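PDB 1F8F: benzyl alcohol dehydrogenase from Acinetobacter calcoaceticus, which probably catalyses the NAD-dependent oxidation of aromatic alcohols such as benzyl alcohol to the corresponding aldehydes, as a zinc-containing member of the alcohol dehydrogenase family. Local coordinates for residues S68-A73 with G84-L89. Numbering follows the deposited sequence.
Sequences SGIIEA and GDHVVL
Gly-69 and Val-87 form an antiparallel hydrogen-bonded pair: Gly-69 N donates to Val-87 O (3.2 Å), and Val-87 N returns a bond to Gly-69 O (3.1 Å). Farther along, Ile-71 N meets Asp-85 O at 2.8 Å, a straight bond with 168° at the hydrogen. Where strand 86-89 has not yet begun, Gly-84 N and Ile-71 O are modelled 2.5 Å apart, shorter than a normal hydrogen bond, so the exact geometry there is doubtful. The side chain of Ile-71 is the main apolar link. Its CB lies 3.9 Å from both Gly-84 N and Asp-85 O. With chi1 at -65°, CG1 is turned away from its own carbonyl carbon and lies near Asp-85 O and Val-87 CG1, which carries the tip across: CD1 touches Asp-85 CB and Val-87 CG1, each at 3.8 Å. The isoleucine runs alongside the aspartate but crosses the valine at about a right angle. Asp-85 OD2 is hydrogen-bonded to Gln-82 N in the connecting loop. The two strands make a beta hairpin in the GroES-like domain, inside a mixed sheet: strand 33-42 pairs with the other edge of strand 66-74, where Glu-72 and Ala-73 form a classic bulge opposite Leu-35, and strand 156-159 pairs with strand 86-89.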
loop_
_atom_site.group_PDB
_atom_site.type_symbol
_atom_site.label_atom_id
_atom_site.label_comp_id
_atom_site.label_asym_id
_atom_site.label_seq_id
_atom_site.Cartn_x
_atom_site.Cartn_y
_atom_site.Cartn_z
ATOM N N SER A 68 -13.453 -16.896 27.496
ATOM C CA SER A 68 -14.191 -17.663 26.517
ATOM C C SER A 68 -15.360 -18.295 27.311
ATOM O O SER A 68 -15.206 -18.508 28.541
ATOM C CB SER A 68 -13.369 -18.639 25.742
ATOM O OG SER A 68 -12.734 -19.653 26.481
ATOM N N GLY A 69 -16.481 -18.493 26.626
ATOM C CA GLY A 69 -17.670 -18.987 27.294
ATOM C C GLY A 69 -18.812 -19.263 26.306
ATOM O O GLY A 69 -18.634 -19.521 25.128
ATOM N N ILE A 70 -20.025 -19.282 26.832
ATOM C CA ILE A 70 -21.272 -19.606 26.140
ATOM C C ILE A 70 -22.303 -18.507 26.411
ATOM O O ILE A 70 -22.495 -18.023 27.534
ATOM C CB ILE A 70 -21.897 -20.917 26.687
ATOM C CG1 ILE A 70 -20.891 -22.079 26.665
ATOM C CG2 ILE A 70 -23.130 -21.380 25.922
ATOM C CD1 ILE A 70 -21.350 -23.326 27.375
ATOM N N ILE A 71 -22.937 -18.062 25.337
ATOM C CA ILE A 71 -23.967 -17.025 25.551
ATOM C C ILE A 71 -25.200 -17.610 26.241
ATOM O O ILE A 71 -25.841 -18.505 25.744
ATOM C CB ILE A 71 -24.360 -16.322 24.260
ATOM C CG1 ILE A 71 -23.173 -15.520 23.677
ATOM C CG2 ILE A 71 -25.514 -15.362 24.554
ATOM C CD1 ILE A 71 -23.392 -15.091 22.251
ATOM N N GLU A 72 -25.614 -16.972 27.289
ATOM C CA GLU A 72 -26.650 -17.148 28.249
ATOM C C GLU A 72 -27.807 -16.150 28.152
ATOM O O GLU A 72 -28.867 -16.340 28.765
ATOM C CB GLU A 72 -25.982 -16.875 29.623
ATOM C CG GLU A 72 -26.838 -16.847 30.840
ATOM C CD GLU A 72 -27.232 -18.144 31.513
ATOM O OE1 GLU A 72 -26.670 -19.247 31.324
ATOM O OE2 GLU A 72 -28.183 -18.033 32.316
ATOM N N ALA A 73 -27.568 -15.020 27.519
ATOM C CA ALA A 73 -28.544 -13.965 27.334
ATOM C C ALA A 73 -27.976 -12.806 26.485
ATOM O O ALA A 73 -26.835 -12.398 26.689
ATOM C CB ALA A 73 -29.051 -13.448 28.676
ATOM N N GLY A 84 -26.430 -19.540 23.505
ATOM C CA GLY A 84 -25.804 -20.817 23.122
ATOM C C GLY A 84 -24.585 -20.702 22.228
ATOM O O GLY A 84 -23.821 -21.689 22.123
ATOM N N ASP A 85 -24.346 -19.588 21.525
ATOM C CA ASP A 85 -23.103 -19.474 20.761
ATOM C C ASP A 85 -21.922 -19.554 21.736
ATOM O O ASP A 85 -22.020 -19.178 22.899
ATOM C CB ASP A 85 -23.037 -18.160 19.986
ATOM C CG ASP A 85 -23.977 -18.073 18.797
ATOM O OD1 ASP A 85 -24.346 -19.118 18.215
ATOM O OD2 ASP A 85 -24.392 -16.976 18.361
ATOM N N HIS A 86 -20.824 -20.071 21.283
ATOM C CA HIS A 86 -19.510 -20.173 21.883
ATOM C C HIS A 86 -18.732 -18.907 21.486
ATOM O O HIS A 86 -18.696 -18.649 20.261
ATOM C CB HIS A 86 -18.735 -21.354 21.285
ATOM C CG HIS A 86 -19.196 -22.691 21.801
ATOM N ND1 HIS A 86 -18.369 -23.800 21.827
ATOM C CD2 HIS A 86 -20.382 -23.088 22.352
ATOM C CE1 HIS A 86 -19.044 -24.819 22.345
ATOM N NE2 HIS A 86 -20.263 -24.413 22.683
ATOM N N VAL A 87 -18.141 -18.143 22.374
ATOM C CA VAL A 87 -17.476 -16.900 22.069
ATOM C C VAL A 87 -16.128 -16.666 22.768
ATOM O O VAL A 87 -15.713 -17.227 23.798
ATOM C CB VAL A 87 -18.381 -15.684 22.438
ATOM C CG1 VAL A 87 -19.642 -15.523 21.560
ATOM C CG2 VAL A 87 -18.860 -15.825 23.888
ATOM N N VAL A 88 -15.398 -15.752 22.086
ATOM C CA VAL A 88 -14.100 -15.253 22.602
ATOM C C VAL A 88 -14.258 -13.768 22.916
ATOM O O VAL A 88 -14.915 -13.065 22.128
ATOM C CB VAL A 88 -12.995 -15.584 21.586
ATOM C CG1 VAL A 88 -11.729 -14.815 22.024
ATOM C CG2 VAL A 88 -12.666 -17.080 21.543
ATOM N N LEU A 89 -13.966 -13.193 24.028
ATOM C CA LEU A 89 -14.194 -11.821 24.416
ATOM C C LEU A 89 -12.844 -11.093 24.292
ATOM O O LEU A 89 -11.868 -11.397 24.958
ATOM C CB LEU A 89 -14.491 -11.744 25.919
ATOM C CG LEU A 89 -15.557 -12.705 26.432
ATOM C CD1 LEU A 89 -16.035 -12.262 27.830
ATOM C CD2 LEU A 89 -16.787 -12.721 25.506
#